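Local coordinates for sporulation-control protein spo0M (Bacillus subtilis, PDB 5CL2) that controls the expression of spo0A and is required for passing the morphological stage 0 of sporulation, at residues G24-G35 / G82-L93. Numbering follows the deposited sequence.
Sequences GEEVQGTVHVKG and GEEHQFPFTFTL
F89 and F91 share a first torsion near +60° (chi1 66° and 70°), with CG set between the backbone N and the carbonyl carbon; this swings both rings across to the partner strand. The F89 ring lies over G29, whose CA makes a CH-pi contact 4.0 Å from the ring centroid. Glycine suits this place, because a CB would run into F89 CZ with the ring where it is. The F91 ring instead receives V27 over its face, CB 3.9 Å from the centroid, while V27 CG2 reaches L93 CD1. V31 CG2 and V33 CG2 continue this apolar face, the latter meeting the F87 ring at its edge, 3.9 Å from CE2. Between the two faces, the backbones are joined by antiparallel hydrogen-bonded pairs from V27–F91 to V33–H85; the bond from F87 N to V31 O is almost straight at 177°.

The opposite face, with E26, Q28, T30, H32 and K34 beside T92, T90, P88, Q86 and E84, is exposed or partly exposed, which suits its mostly polar side chains. T90 OG1 donates to E26 OE1 at 2.7 Å, from above the carboxylate plane. K34 stays extended until a bend at its last torsion brings NZ to G82 O (2.7 Å) and into a salt bridge with E84 OE2 (3.1 Å), on the anti side of the carboxylate. A methionine in place of K34 would probably leave the E84 carboxylate without its countercharge and the G82 carbonyl without this donor.

Strand 26-34 is the middle of a three-stranded antiparallel sheet, bonded on its other edge to strand 11-16. The aromatic face packs on strands 40-57 and 60-79 of a second sheet, F89 on L47 and F91 on F71, forming a beta sandwich consistent with the arrestin-like clan.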
loop_
_atom_site.group_PDB
_atom_site.type_symbol
_atom_site.label_atom_id
_atom_site.label_comp_id
_atom_site.label_asym_id
_atom_site.label_seq_id
_atom_site.Cartn_x
_atom_site.Cartn_y
_atom_site.Cartn_z
ATOM N N GLY A 24 -11.010 4.682 -10.226
ATOM C CA GLY A 24 -11.286 3.495 -11.012
ATOM C C GLY A 24 -11.594 3.834 -12.458
ATOM O O GLY A 24 -11.469 2.994 -13.342
ATOM N N GLU A 25 -11.988 5.077 -12.699
ATOM C CA GLU A 25 -12.308 5.523 -14.040
ATOM C C GLU A 25 -11.017 5.752 -14.819
ATOM O O GLU A 25 -9.977 6.061 -14.235
ATOM C CB GLU A 25 -13.163 6.792 -13.981
ATOM C CG GLU A 25 -13.502 7.422 -15.340
ATOM C CD GLU A 25 -14.751 8.301 -15.301
ATOM O OE1 GLU A 25 -15.262 8.594 -14.187
ATOM O OE2 GLU A 25 -15.222 8.680 -16.399
ATOM N N GLU A 26 -11.086 5.574 -16.135
ATOM C CA GLU A 26 -9.941 5.798 -17.011
ATOM C C GLU A 26 -9.822 7.253 -17.424
ATOM O O GLU A 26 -10.770 7.840 -17.937
ATOM C CB GLU A 26 -10.053 4.953 -18.269
ATOM C CG GLU A 26 -9.129 3.759 -18.316
ATOM C CD GLU A 26 -8.953 3.298 -19.740
ATOM O OE1 GLU A 26 -9.241 4.115 -20.642
ATOM O OE2 GLU A 26 -8.548 2.136 -19.968
ATOM N N VAL A 27 -8.660 7.840 -17.176
ATOM C CA VAL A 27 -8.340 9.174 -17.668
ATOM C C VAL A 27 -7.710 9.080 -19.069
ATOM O O VAL A 27 -6.754 8.320 -19.290
ATOM C CB VAL A 27 -7.387 9.924 -16.712
ATOM C CG1 VAL A 27 -7.107 11.348 -17.228
ATOM C CG2 VAL A 27 -7.963 9.963 -15.299
ATOM N N GLN A 28 -8.271 9.825 -20.019
ATOM C CA GLN A 28 -7.702 9.875 -21.364
ATOM C C GLN A 28 -7.316 11.283 -21.759
ATOM O O GLN A 28 -7.949 12.262 -21.360
ATOM C CB GLN A 28 -8.679 9.320 -22.386
ATOM C CG GLN A 28 -9.568 8.223 -21.863
ATOM C CD GLN A 28 -10.409 7.622 -22.959
ATOM O OE1 GLN A 28 -10.165 7.876 -24.135
ATOM N NE2 GLN A 28 -11.402 6.821 -22.587
ATOM N N GLY A 29 -6.278 11.396 -22.569
ATOM C CA GLY A 29 -5.912 12.723 -23.030
ATOM C C GLY A 29 -4.817 12.686 -24.055
ATOM O O GLY A 29 -4.479 11.633 -24.599
ATOM N N THR A 30 -4.261 13.855 -24.320
ATOM C CA THR A 30 -3.194 13.976 -25.281
ATOM C C THR A 30 -2.159 14.937 -24.754
ATOM O O THR A 30 -2.504 15.984 -24.235
ATOM C CB THR A 30 -3.735 14.461 -26.643
ATOM O OG1 THR A 30 -4.647 13.485 -27.161
ATOM C CG2 THR A 30 -2.607 14.688 -27.640
ATOM N N VAL A 31 -0.892 14.567 -24.862
ATOM C CA VAL A 31 0.197 15.517 -24.651
ATOM C C VAL A 31 0.594 16.159 -26.009
ATOM O O VAL A 31 1.024 15.463 -26.920
ATOM C CB VAL A 31 1.430 14.830 -24.038
ATOM C CG1 VAL A 31 2.534 15.845 -23.770
ATOM C CG2 VAL A 31 1.053 14.074 -22.743
ATOM N N HIS A 32 0.439 17.472 -26.146
ATOM C CA HIS A 32 0.898 18.193 -27.342
ATOM C C HIS A 32 2.256 18.837 -27.118
ATOM O O HIS A 32 2.472 19.519 -26.116
ATOM C CB HIS A 32 -0.111 19.253 -27.752
ATOM C CG HIS A 32 -1.466 18.690 -28.045
ATOM N ND1 HIS A 32 -1.819 18.211 -29.283
ATOM C CD2 HIS A 32 -2.539 18.509 -27.243
ATOM C CE1 HIS A 32 -3.066 17.771 -29.241
ATOM N NE2 HIS A 32 -3.524 17.942 -28.008
ATOM N N VAL A 33 3.180 18.597 -28.040
ATOM C CA VAL A 33 4.514 19.163 -27.926
ATOM C C VAL A 33 4.810 19.997 -29.194
ATOM O O VAL A 33 4.454 19.597 -30.307
ATOM C CB VAL A 33 5.563 18.059 -27.729
ATOM C CG1 VAL A 33 6.878 18.653 -27.314
ATOM C CG2 VAL A 33 5.106 17.093 -26.652
ATOM N N LYS A 34 5.403 21.174 -29.023
ATOM C CA LYS A 34 5.766 22.021 -30.158
ATOM C C LYS A 34 7.237 22.412 -30.050
ATOM O O LYS A 34 7.677 22.896 -29.012
ATOM C CB LYS A 34 4.872 23.266 -30.239
ATOM C CG LYS A 34 5.162 24.193 -31.471
ATOM C CD LYS A 34 4.089 25.304 -31.612
ATOM C CE LYS A 34 4.125 26.001 -32.991
ATOM N NZ LYS A 34 4.231 25.082 -34.160
ATOM N N GLY A 35 8.016 22.171 -31.101
ATOM C CA GLY A 35 9.439 22.433 -30.987
ATOM C C GLY A 35 9.685 23.924 -30.894
ATOM O O GLY A 35 8.857 24.729 -31.324
ATOM N N GLY A 82 9.752 24.283 -34.287
ATOM C CA GLY A 82 8.348 24.584 -34.523
ATOM C C GLY A 82 7.483 23.361 -34.767
ATOM O O GLY A 82 6.272 23.481 -34.954
ATOM N N GLU A 83 8.096 22.179 -34.737
ATOM C CA GLU A 83 7.408 20.927 -35.054
ATOM C C GLU A 83 6.427 20.464 -33.962
ATOM O O GLU A 83 6.716 20.556 -32.772
ATOM C CB GLU A 83 8.431 19.833 -35.324
ATOM C CG GLU A 83 7.893 18.619 -36.049
ATOM C CD GLU A 83 9.006 17.636 -36.356
ATOM O OE1 GLU A 83 9.560 17.062 -35.394
ATOM O OE2 GLU A 83 9.364 17.479 -37.553
ATOM N N GLU A 84 5.293 19.911 -34.392
ATOM C CA GLU A 84 4.210 19.531 -33.506
ATOM C C GLU A 84 4.060 18.016 -33.464
ATOM O O GLU A 84 4.087 17.343 -34.494
ATOM C CB GLU A 84 2.894 20.167 -33.951
ATOM C CG GLU A 84 2.925 21.701 -33.919
ATOM C CD GLU A 84 1.611 22.329 -34.328
ATOM O OE1 GLU A 84 0.688 21.569 -34.696
ATOM O OE2 GLU A 84 1.526 23.576 -34.341
ATOM N N HIS A 85 3.960 17.491 -32.247
ATOM C CA HIS A 85 3.815 16.063 -31.991
ATOM C C HIS A 85 2.620 15.879 -31.051
ATOM O O HIS A 85 2.402 16.725 -30.179
ATOM C CB HIS A 85 5.083 15.504 -31.361
ATOM C CG HIS A 85 6.259 15.501 -32.294
ATOM N ND1 HIS A 85 6.835 14.330 -32.746
ATOM C CD2 HIS A 85 6.990 16.504 -32.795
ATOM C CE1 HIS A 85 7.863 14.632 -33.521
ATOM N NE2 HIS A 85 7.986 15.945 -33.563
ATOM N N GLN A 86 1.843 14.812 -31.237
ATOM C CA GLN A 86 0.722 14.514 -30.354
ATOM C C GLN A 86 0.911 13.131 -29.763
ATOM O O GLN A 86 0.998 12.149 -30.492
ATOM C CB GLN A 86 -0.628 14.579 -31.080
ATOM C CG GLN A 86 -0.855 15.844 -31.857
ATOM C CD GLN A 86 -0.138 15.790 -33.193
ATOM O OE1 GLN A 86 0.122 14.700 -33.724
ATOM N NE2 GLN A 86 0.263 16.951 -33.704
ATOM N N PHE A 87 0.975 13.049 -28.440
ATOM C CA PHE A 87 1.037 11.750 -27.804
ATOM C C PHE A 87 -0.226 11.495 -27.004
ATOM O O PHE A 87 -0.368 12.003 -25.915
ATOM C CB PHE A 87 2.277 11.667 -26.914
ATOM C CG PHE A 87 3.563 11.964 -27.639
ATOM C CD1 PHE A 87 4.240 10.951 -28.312
ATOM C CD2 PHE A 87 4.083 13.259 -27.677
ATOM C CE1 PHE A 87 5.432 11.218 -29.008
ATOM C CE2 PHE A 87 5.282 13.544 -28.363
ATOM C CZ PHE A 87 5.956 12.518 -29.036
ATOM N N PRO A 88 -1.145 10.682 -27.542
ATOM C CA PRO A 88 -2.344 10.305 -26.782
ATOM C C PRO A 88 -2.038 9.272 -25.700
ATOM O O PRO A 88 -1.143 8.440 -25.873
ATOM C CB PRO A 88 -3.284 9.721 -27.851
ATOM C CG PRO A 88 -2.392 9.344 -29.004
ATOM C CD PRO A 88 -1.246 10.323 -28.972
ATOM N N PHE A 89 -2.768 9.337 -24.587
ATOM C CA PHE A 89 -2.520 8.439 -23.463
ATOM C C PHE A 89 -3.791 8.061 -22.714
ATOM O O PHE A 89 -4.821 8.761 -22.780
ATOM C CB PHE A 89 -1.545 9.084 -22.481
ATOM C CG PHE A 89 -2.107 10.316 -21.800
ATOM C CD1 PHE A 89 -2.884 10.202 -20.639
ATOM C CD2 PHE A 89 -1.895 11.585 -22.344
ATOM C CE1 PHE A 89 -3.419 11.330 -20.031
ATOM C CE2 PHE A 89 -2.425 12.718 -21.743
ATOM C CZ PHE A 89 -3.190 12.593 -20.585
ATOM N N THR A 90 -3.682 6.975 -21.948
ATOM C CA THR A 90 -4.734 6.561 -21.045
ATOM C C THR A 90 -4.140 5.919 -19.774
ATOM O O THR A 90 -3.127 5.200 -19.826
ATOM C CB THR A 90 -5.705 5.587 -21.763
ATOM O OG1 THR A 90 -6.875 5.383 -20.966
ATOM C CG2 THR A 90 -5.044 4.253 -22.030
ATOM N N PHE A 91 -4.765 6.185 -18.627
ATOM C CA PHE A 91 -4.365 5.502 -17.393
ATOM C C PHE A 91 -5.548 5.416 -16.463
ATOM O O PHE A 91 -6.500 6.178 -16.577
ATOM C CB PHE A 91 -3.192 6.212 -16.700
ATOM C CG PHE A 91 -3.548 7.558 -16.097
ATOM C CD1 PHE A 91 -3.482 8.725 -16.869
ATOM C CD2 PHE A 91 -3.893 7.666 -14.756
ATOM C CE1 PHE A 91 -3.792 9.967 -16.331
ATOM C CE2 PHE A 91 -4.205 8.904 -14.194
ATOM C CZ PHE A 91 -4.151 10.060 -14.984
ATOM N N THR A 92 -5.487 4.488 -15.529
ATOM C CA THR A 92 -6.581 4.328 -14.610
ATOM C C THR A 92 -6.281 5.066 -13.324
ATOM O O THR A 92 -5.189 4.940 -12.771
ATOM C CB THR A 92 -6.834 2.853 -14.334
ATOM O OG1 THR A 92 -6.978 2.178 -15.587
ATOM C CG2 THR A 92 -8.096 2.667 -13.500
ATOM N N LEU A 93 -7.256 5.842 -12.866
ATOM C CA LEU A 93 -7.185 6.512 -11.572
ATOM C C LEU A 93 -7.181 5.453 -10.480
ATOM O O LEU A 93 -8.162 4.716 -10.334
ATOM C CB LEU A 93 -8.377 7.445 -11.407
ATOM C CG LEU A 93 -8.206 8.819 -10.772
ATOM C CD1 LEU A 93 -7.386 9.700 -11.667
ATOM C CD2 LEU A 93 -9.565 9.453 -10.492
#